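Local atomic coordinates of laminin subunit ALPHA-1 (Mus musculus, PDB entry 2JD4), a protein that forms part of the basement-membrane protein laminin-111, in which this pair of LG domains probably provides sites for attachment to cell surfaces. Residues 24-29 / 373-378; 201-206 / 346-351; 206-211 / 369-374. The protein carries 4 engineered substitutions. One frame throughout, in Å; residues are numbered along the deposited sequence.

Contact 1 (24-29 / 373-378)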
loop_
_atom_site.group_PDB
_atom_site.type_symbol
_atom_site.label_atom_id
_atom_site.label_comp_id
_atom_site.label_asym_id
_atom_site.label_seq_id
_atom_site.Cartn_x
_atom_site.Cartn_y
_atom_site.Cartn_z
ATOM N N PHE A 24 -7.729 -5.765 1.732
ATOM C CA PHE A 24 -6.822 -6.343 0.750
ATOM C C PHE A 24 -5.643 -5.392 0.524
ATOM O O PHE A 24 -5.544 -4.346 1.167
ATOM C CB PHE A 24 -7.560 -6.610 -0.569
ATOM C CG PHE A 24 -8.704 -7.575 -0.436
ATOM C CD1 PHE A 24 -9.976 -7.122 -0.093
ATOM C CD2 PHE A 24 -8.504 -8.943 -0.624
ATOM C CE1 PHE A 24 -11.040 -8.021 0.063
ATOM C CE2 PHE A 24 -9.553 -9.847 -0.473
ATOM C CZ PHE A 24 -10.826 -9.383 -0.127
ATOM N N GLY A 25 -4.745 -5.760 -0.382
ATOM C CA GLY A 25 -3.599 -4.909 -0.656
ATOM C C GLY A 25 -2.452 -4.984 0.346
ATOM O O GLY A 25 -1.487 -4.233 0.221
ATOM N N LEU A 26 -2.537 -5.867 1.339
ATOM C CA LEU A 26 -1.451 -5.989 2.317
ATOM C C LEU A 26 -0.205 -6.525 1.601
ATOM O O LEU A 26 0.924 -6.179 1.952
ATOM C CB LEU A 26 -1.863 -6.914 3.465
ATOM C CG LEU A 26 -2.984 -6.344 4.342
ATOM C CD1 LEU A 26 -3.503 -7.437 5.247
ATOM C CD2 LEU A 26 -2.470 -5.155 5.164
ATOM N N SER A 27 -0.422 -7.384 0.609
ATOM C CA SER A 27 0.664 -7.906 -0.213
ATOM C C SER A 27 0.147 -7.711 -1.637
ATOM O O SER A 27 -1.035 -7.425 -1.831
ATOM C CB SER A 27 0.918 -9.393 0.054
ATOM O OG SER A 27 0.029 -10.202 -0.687
ATOM N N GLN A 28 1.017 -7.847 -2.631
ATOM C CA GLN A 28 0.581 -7.677 -4.014
ATOM C C GLN A 28 -0.373 -8.802 -4.428
ATOM O O GLN A 28 -1.053 -8.702 -5.456
ATOM C CB GLN A 28 1.792 -7.640 -4.962
ATOM C CG GLN A 28 2.690 -6.422 -4.773
ATOM C CD GLN A 28 2.722 -5.501 -5.989
ATOM O OE1 GLN A 28 3.224 -5.870 -7.055
ATOM N NE2 GLN A 28 2.186 -4.294 -5.832
ATOM N N ASN A 29 -0.440 -9.862 -3.629
ATOM C CA ASN A 29 -1.327 -10.983 -3.954
ATOM C C ASN A 29 -2.386 -11.334 -2.907
ATOM O O ASN A 29 -2.821 -12.483 -2.809
ATOM C CB ASN A 29 -0.502 -12.225 -4.291
ATOM C CG ASN A 29 0.318 -12.046 -5.556
ATOM O OD1 ASN A 29 -0.217 -12.037 -6.673
ATOM N ND2 ASN A 29 1.617 -11.877 -5.387
ATOM N N VAL A 373 3.968 -5.370 10.027
ATOM C CA VAL A 373 3.706 -4.178 9.218
ATOM C C VAL A 373 2.492 -4.474 8.344
ATOM O O VAL A 373 2.367 -5.577 7.815
ATOM C CB VAL A 373 4.911 -3.834 8.315
ATOM C CG1 VAL A 373 4.595 -2.610 7.457
ATOM C CG2 VAL A 373 6.141 -3.584 9.176
ATOM N N PHE A 374 1.614 -3.487 8.181
ATOM C CA PHE A 374 0.382 -3.669 7.416
ATOM C C PHE A 374 0.219 -2.570 6.361
ATOM O O PHE A 374 -0.501 -1.598 6.554
ATOM C CB PHE A 374 -0.796 -3.688 8.400
ATOM C CG PHE A 374 -0.587 -4.635 9.564
ATOM C CD1 PHE A 374 0.194 -4.257 10.655
ATOM C CD2 PHE A 374 -1.118 -5.913 9.541
ATOM C CE1 PHE A 374 0.441 -5.144 11.703
ATOM C CE2 PHE A 374 -0.877 -6.813 10.583
ATOM C CZ PHE A 374 -0.094 -6.425 11.666
ATOM N N PRO A 375 0.887 -2.733 5.211
ATOM C CA PRO A 375 0.831 -1.750 4.127
ATOM C C PRO A 375 -0.535 -1.247 3.708
ATOM O O PRO A 375 -1.442 -2.033 3.431
ATOM C CB PRO A 375 1.588 -2.434 2.980
ATOM C CG PRO A 375 1.525 -3.870 3.303
ATOM C CD PRO A 375 1.636 -3.932 4.798
ATOM N N HIS A 376 -0.658 0.079 3.698
ATOM C CA HIS A 376 -1.865 0.782 3.284
ATOM C C HIS A 376 -3.021 0.758 4.280
ATOM O O HIS A 376 -4.056 1.382 4.038
ATOM C CB HIS A 376 -2.329 0.253 1.916
ATOM C CG HIS A 376 -1.277 0.346 0.849
ATOM N ND1 HIS A 376 -0.752 1.545 0.421
ATOM C CD2 HIS A 376 -0.641 -0.616 0.138
ATOM C CE1 HIS A 376 0.164 1.320 -0.506
ATOM N NE2 HIS A 376 0.249 0.016 -0.697
ATOM N N SER A 377 -2.849 0.053 5.395
ATOM C CA SER A 377 -3.886 0.000 6.420
ATOM C C SER A 377 -3.378 0.689 7.687
ATOM O O SER A 377 -2.483 0.176 8.355
ATOM C CB SER A 377 -4.263 -1.457 6.712
ATOM O OG SER A 377 -5.325 -1.539 7.649
ATOM N N CYS A 378 -3.939 1.861 7.995
ATOM C CA CYS A 378 -3.561 2.649 9.178
ATOM C C CYS A 378 -4.840 3.026 9.936
ATOM O O CYS A 378 -5.777 3.591 9.357
ATOM C CB CYS A 378 -2.790 3.909 8.751
ATOM S SG CYS A 378 -2.394 5.067 10.107
#
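Leu-26 lays its CD2 methyl over the turn that begins at Phe-374. Leu-26 CD2 lies 3.9 Å from Phe-374 CB and 3.7 Å from Pro-375 O, with Ser-377 CB a little farther off. With CG anti to the leucine's own carbonyl carbon (chi1 -67°), CD1 continues the extended line while CD2 branches off toward the turn. The same methyl also brushes the proline ring, Leu-26 CD2 to Pro-375 CD being 4.3 Å; the approach of the leucine carbonyl to that ring is too short to be trusted. The surface it meets is a type II beta turn from Phe-374 to Ser-377, closed by the bond from Ser-377 N to Phe-374 O at 3.1 Å. His-376, at the third position with positive phi, points its CB toward the loop, and Gly-25 O comes to the ring edge nearly in the imidazole plane, 3.7 Å from His-376 CD2. The neighbouring ring nitrogen, NE2, is hydrogen-bonded to Asp-363, which probably helps fix the ring's rotation. Here a loop of LG4, between strands 22-23 and 31-35, meets a turn at the end of strand 369-374 in LG5, part of the interface between the two domains. The two segments share no hydrogen bond: Gly-25 N is bound to Ser-164, and His-376 N to Thr-201 OG1. The chemistry implies an interdomain contact made mainly by packing one leucine on a turn, with a carbonyl at the histidine edge, while Gly-25 N and His-376 N and NE2 bond within their own domains.

Contact 2 (201-206 / 346-351); sequences TFFEGS and GCVRNL
The Phe-202 ring turns its edge to Cys-347: SG lies 5.2 Å from the ring centroid and 81° off its normal, a sulfur-aromatic contact made near the plane. One face of that ring carries the backbone N of Glu-204, displaced toward the rim. Setting CG anti to the backbone N (chi1 -175°) leaves CD1 beside the sulfur, with Phe-202 CD1 to Cys-347 SG at 3.9 Å. The Phe-203 ring goes to the other side of the sheet, where Gly-346 O lies at its edge and its CE1 meets Val-348 CG2 obliquely, also at 3.9 Å. Between the two rings, strands 201-204 and 347-351 run antiparallel as part of the LG5 beta sandwich, the laminin G fold of the concanavalin clan. Thr-201 with Val-348 and Phe-203 with Gly-346 are hydrogen-bonded pairs, each gripped by two backbone bonds; between them the non-hydrogen-bonded pair Phe-202 with Cys-347 brings Cys-347 CA to 3.1 Å from Thr-201 O in a CA-H...O contact. The shortest backbone bond is Phe-203 N to Gly-346 O at 2.8 Å. At the other end a water joins Thr-201 OG1, at 2.6 Å, to Val-348 O, to which it donates; the threonine hydroxyl also binds His-376 N. Cys-347 is disulfide-bonded to Cys-378.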
loop_
_atom_site.group_PDB
_atom_site.type_symbol
_atom_site.label_atom_id
_atom_site.label_comp_id
_atom_site.label_asym_id
_atom_site.label_seq_id
_atom_site.Cartn_x
_atom_site.Cartn_y
_atom_site.Cartn_z
ATOM N N THR A 201 0.427 3.362 6.194
ATOM C CA THR A 201 0.785 1.998 6.548
ATOM C C THR A 201 1.097 1.901 8.037
ATOM O O THR A 201 1.960 2.623 8.543
ATOM C CB THR A 201 2.030 1.538 5.775
ATOM O OG1 THR A 201 1.709 1.394 4.388
ATOM C CG2 THR A 201 2.546 0.228 6.331
ATOM N N PHE A 202 0.414 0.995 8.723
ATOM C CA PHE A 202 0.616 0.805 10.156
ATOM C C PHE A 202 1.794 -0.120 10.487
ATOM O O PHE A 202 1.960 -1.174 9.867
ATOM C CB PHE A 202 -0.652 0.230 10.788
ATOM C CG PHE A 202 -0.578 0.105 12.286
ATOM C CD1 PHE A 202 -0.322 1.224 13.075
ATOM C CD2 PHE A 202 -0.778 -1.125 12.906
ATOM C CE1 PHE A 202 -0.267 1.121 14.465
ATOM C CE2 PHE A 202 -0.724 -1.239 14.302
ATOM C CZ PHE A 202 -0.469 -0.113 15.077
ATOM N N PHE A 203 2.601 0.305 11.463
ATOM C CA PHE A 203 3.757 -0.441 11.960
ATOM C C PHE A 203 3.456 -0.645 13.456
ATOM O O PHE A 203 3.441 0.322 14.216
ATOM C CB PHE A 203 5.048 0.377 11.820
ATOM C CG PHE A 203 5.510 0.583 10.398
ATOM C CD1 PHE A 203 4.835 1.447 9.539
ATOM C CD2 PHE A 203 6.660 -0.057 9.936
ATOM C CE1 PHE A 203 5.298 1.674 8.241
ATOM C CE2 PHE A 203 7.136 0.160 8.646
ATOM C CZ PHE A 203 6.454 1.030 7.793
ATOM N N GLU A 204 3.222 -1.883 13.876
ATOM C CA GLU A 204 2.873 -2.162 15.272
ATOM C C GLU A 204 3.997 -2.054 16.310
ATOM O O GLU A 204 3.719 -2.057 17.515
ATOM C CB GLU A 204 2.210 -3.540 15.387
ATOM C CG GLU A 204 3.155 -4.726 15.252
ATOM C CD GLU A 204 2.430 -6.064 15.276
ATOM O OE1 GLU A 204 3.103 -7.107 15.381
ATOM O OE2 GLU A 204 1.187 -6.077 15.182
ATOM N N GLY A 205 5.248 -1.982 15.854
ATOM C CA GLY A 205 6.371 -1.852 16.772
ATOM C C GLY A 205 7.137 -3.133 17.056
ATOM O O GLY A 205 8.003 -3.157 17.931
ATOM N N SER A 206 6.842 -4.193 16.308
ATOM C CA SER A 206 7.497 -5.477 16.522
ATOM C C SER A 206 8.430 -5.941 15.409
ATOM O O SER A 206 9.279 -6.804 15.641
ATOM C CB SER A 206 6.444 -6.565 16.735
ATOM O OG SER A 206 5.719 -6.796 15.531
ATOM N N GLY A 346 3.616 3.297 14.564
ATOM C CA GLY A 346 2.839 4.421 14.067
ATOM C C GLY A 346 2.556 4.191 12.588
ATOM O O GLY A 346 2.501 3.045 12.148
ATOM N N CYS A 347 2.364 5.254 11.812
ATOM C CA CYS A 347 2.117 5.072 10.378
ATOM C C CYS A 347 3.051 5.942 9.534
ATOM O O CYS A 347 3.524 6.996 9.979
ATOM C CB CYS A 347 0.649 5.396 10.015
ATOM S SG CYS A 347 -0.622 4.414 10.886
ATOM N N VAL A 348 3.317 5.473 8.316
ATOM C CA VAL A 348 4.154 6.182 7.353
ATOM C C VAL A 348 3.370 6.253 6.034
ATOM O O VAL A 348 2.698 5.294 5.655
ATOM C CB VAL A 348 5.482 5.433 7.119
ATOM C CG1 VAL A 348 6.247 6.056 5.951
ATOM C CG2 VAL A 348 6.312 5.460 8.392
ATOM N N ARG A 349 3.455 7.387 5.344
ATOM C CA ARG A 349 2.735 7.572 4.087
ATOM C C ARG A 349 3.602 8.349 3.095
ATOM O O ARG A 349 4.531 9.059 3.491
ATOM C CB ARG A 349 1.433 8.343 4.346
ATOM C CG ARG A 349 1.492 9.818 3.959
ATOM C CD ARG A 349 0.667 10.739 4.862
ATOM N NE ARG A 349 -0.696 10.283 5.094
ATOM C CZ ARG A 349 -1.646 11.025 5.663
ATOM N NH1 ARG A 349 -1.390 12.267 6.051
ATOM N NH2 ARG A 349 -2.854 10.517 5.865
ATOM N N ASN A 350 3.291 8.205 1.811
ATOM C CA ASN A 350 4.011 8.897 0.745
ATOM C C ASN A 350 5.529 8.764 0.805
ATOM O O ASN A 350 6.255 9.760 0.740
ATOM C CB ASN A 350 3.628 10.382 0.736
ATOM C CG ASN A 350 2.159 10.602 0.415
ATOM O OD1 ASN A 350 1.629 10.018 -0.530
ATOM N ND2 ASN A 350 1.496 11.453 1.197
ATOM N N LEU A 351 6.005 7.530 0.921
ATOM C CA LEU A 351 7.440 7.260 0.969
ATOM C C LEU A 351 7.990 7.279 -0.457
ATOM O O LEU A 351 7.580 6.468 -1.290
ATOM C CB LEU A 351 7.692 5.887 1.590
ATOM C CG LEU A 351 9.147 5.440 1.709
ATOM C CD1 LEU A 351 9.910 6.382 2.629
ATOM C CD2 LEU A 351 9.187 4.022 2.251
HETATM O O HOH W 1 2.162 3.624 3.085
#

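Contact 3 (206-211 / 369-374); sequences SGYAAL and DLQGVF
Tyr-208 sends its hydroxyl to Asp-369, OH donating to OD2 at 2.7 Å. The oxygen sits at the edge of the phenol ring; the hydroxyl meets the carboxylate from 47° above its plane, and ring and carboxylate are nearly perpendicular. A chi1 of 59° places the ring between the tyrosine's own N and carbonyl carbon, alongside Gln-371 and pointing the same way, with Gln-371 CG 3.8 Å from Tyr-208 CZ. Gln-371 in turn donates from NE2 to the second carboxylate oxygen, Asp-369 OD1, at 3.2 Å, so the carboxylate is held through both oxygens. On the other face of the ribbon the packing is apolar and close: Ala-209 CB fits against Leu-370 CD1 at 3.7 Å. Val-373 CG2 comes within 3.5 Å of Tyr-208 O. Tyr-208 and Gln-371 are joined by two backbone bonds, that from Tyr-208 N being bent, and Gly-207 CA adds a CA-H...O contact to Gln-371 O. The pairing loosens toward the exposed Ser-206. There Gly-207 N and Gly-372 O are bridged by a water, which accepts from the amide and donates to the carbonyl 2.7 Å away from it; Ser-206 OG, hydrogen-bonded to Glu-204 OE1, merely touches Gly-372 CA at 3.7 Å. Both segments turn corners at this end, at 206 and 371-372, each passing to another part of the LG5 sandwich. Strand 207-212 is flanked by strands 369-374 and 322-326, while past its own corner strand 369-374 goes on to pair with strand 201-204.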
loop_
_atom_site.group_PDB
_atom_site.type_symbol
_atom_site.label_atom_id
_atom_site.label_comp_id
_atom_site.label_asym_id
_atom_site.label_seq_id
_atom_site.Cartn_x
_atom_site.Cartn_y
_atom_site.Cartn_z
ATOM N N SER A 206 6.842 -4.193 16.308
ATOM C CA SER A 206 7.497 -5.477 16.522
ATOM C C SER A 206 8.430 -5.941 15.409
ATOM O O SER A 206 9.279 -6.804 15.641
ATOM C CB SER A 206 6.444 -6.565 16.735
ATOM O OG SER A 206 5.719 -6.796 15.531
ATOM N N GLY A 207 8.283 -5.388 14.207
ATOM C CA GLY A 207 9.122 -5.846 13.114
ATOM C C GLY A 207 9.670 -4.839 12.118
ATOM O O GLY A 207 10.267 -3.838 12.506
ATOM N N TYR A 208 9.454 -5.106 10.830
ATOM C CA TYR A 208 9.976 -4.248 9.763
ATOM C C TYR A 208 9.451 -4.686 8.399
ATOM O O TYR A 208 8.751 -5.694 8.276
ATOM C CB TYR A 208 11.502 -4.376 9.734
ATOM C CG TYR A 208 11.920 -5.809 9.495
ATOM C CD1 TYR A 208 12.074 -6.304 8.203
ATOM C CD2 TYR A 208 12.032 -6.704 10.556
ATOM C CE1 TYR A 208 12.317 -7.651 7.970
ATOM C CE2 TYR A 208 12.276 -8.056 10.334
ATOM C CZ TYR A 208 12.410 -8.522 9.044
ATOM O OH TYR A 208 12.599 -9.868 8.818
ATOM N N ALA A 209 9.815 -3.925 7.372
ATOM C CA ALA A 209 9.451 -4.250 5.997
ATOM C C ALA A 209 10.734 -4.081 5.189
ATOM O O ALA A 209 11.421 -3.071 5.334
ATOM C CB ALA A 209 8.383 -3.305 5.488
ATOM N N ALA A 210 11.071 -5.075 4.368
ATOM C CA ALA A 210 12.283 -5.014 3.538
ATOM C C ALA A 210 11.916 -4.974 2.051
ATOM O O ALA A 210 11.157 -5.818 1.565
ATOM C CB ALA A 210 13.189 -6.214 3.830
ATOM N N LEU A 211 12.466 -3.993 1.339
ATOM C CA LEU A 211 12.196 -3.789 -0.089
ATOM C C LEU A 211 13.450 -3.819 -0.985
ATOM O O LEU A 211 14.564 -3.552 -0.530
ATOM C CB LEU A 211 11.498 -2.435 -0.286
ATOM C CG LEU A 211 10.024 -2.239 0.093
ATOM C CD1 LEU A 211 9.719 -2.837 1.445
ATOM C CD2 LEU A 211 9.713 -0.749 0.081
ATOM N N ASP A 369 10.002 -9.303 2.506
ATOM C CA ASP A 369 10.059 -9.799 3.880
ATOM C C ASP A 369 9.316 -8.746 4.699
ATOM O O ASP A 369 9.710 -7.578 4.728
ATOM C CB ASP A 369 11.509 -9.931 4.356
ATOM C CG ASP A 369 11.624 -10.640 5.696
ATOM O OD1 ASP A 369 10.591 -11.109 6.223
ATOM O OD2 ASP A 369 12.748 -10.735 6.222
ATOM N N LEU A 370 8.238 -9.170 5.347
ATOM C CA LEU A 370 7.371 -8.283 6.112
ATOM C C LEU A 370 7.010 -8.897 7.464
ATOM O O LEU A 370 6.557 -10.041 7.528
ATOM C CB LEU A 370 6.095 -8.049 5.295
ATOM C CG LEU A 370 5.024 -7.036 5.696
ATOM C CD1 LEU A 370 5.477 -5.637 5.305
ATOM C CD2 LEU A 370 3.720 -7.367 4.976
ATOM N N GLN A 371 7.195 -8.131 8.535
ATOM C CA GLN A 371 6.883 -8.596 9.887
ATOM C C GLN A 371 6.277 -7.458 10.712
ATOM O O GLN A 371 6.901 -6.410 10.878
ATOM C CB GLN A 371 8.153 -9.089 10.594
ATOM C CG GLN A 371 8.998 -10.088 9.809
ATOM C CD GLN A 371 8.282 -11.399 9.550
ATOM O OE1 GLN A 371 7.674 -11.979 10.453
ATOM N NE2 GLN A 371 8.361 -11.882 8.313
ATOM N N GLY A 372 5.072 -7.664 11.236
ATOM C CA GLY A 372 4.443 -6.631 12.045
ATOM C C GLY A 372 4.195 -5.309 11.336
ATOM O O GLY A 372 4.203 -4.251 11.966
ATOM N N VAL A 373 3.968 -5.370 10.027
ATOM C CA VAL A 373 3.706 -4.178 9.218
ATOM C C VAL A 373 2.492 -4.474 8.344
ATOM O O VAL A 373 2.367 -5.577 7.815
ATOM C CB VAL A 373 4.911 -3.834 8.315
ATOM C CG1 VAL A 373 4.595 -2.610 7.457
ATOM C CG2 VAL A 373 6.141 -3.584 9.176
ATOM N N PHE A 374 1.614 -3.487 8.181
ATOM C CA PHE A 374 0.382 -3.669 7.416
ATOM C C PHE A 374 0.219 -2.570 6.361
ATOM O O PHE A 374 -0.501 -1.598 6.554
ATOM C CB PHE A 374 -0.796 -3.688 8.400
ATOM C CG PHE A 374 -0.587 -4.635 9.564
ATOM C CD1 PHE A 374 0.194 -4.257 10.655
ATOM C CD2 PHE A 374 -1.118 -5.913 9.541
ATOM C CE1 PHE A 374 0.441 -5.144 11.703
ATOM C CE2 PHE A 374 -0.877 -6.813 10.583
ATOM C CZ PHE A 374 -0.094 -6.425 11.666
HETATM O O HOH W 2 6.358 -3.331 13.386
#

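How the contacts relate
Contact 2 is the most buried of the three; contacts 1 and 3 are partly buried, and contact 3 runs out to exposed residues. Contacts 2 and 3 are both antiparallel pairings inside LG5, built on backbone hydrogen bonds, whereas contact 1 joins LG4 to LG5 by side-chain packing. Strand 369-374 is common ground: contact 3 pairs it with 207-212, contact 1 uses the turn at its end, and in between it bonds to strand 201-204 of contact 2 through Phe-374 N to Phe-202 O. The Cys-347 to Cys-378 disulfide and the Thr-201 OG1 to His-376 N bond tie contacts 1 and 2 together; Leu-370 CD2 reaches Pro-375 from contact 3.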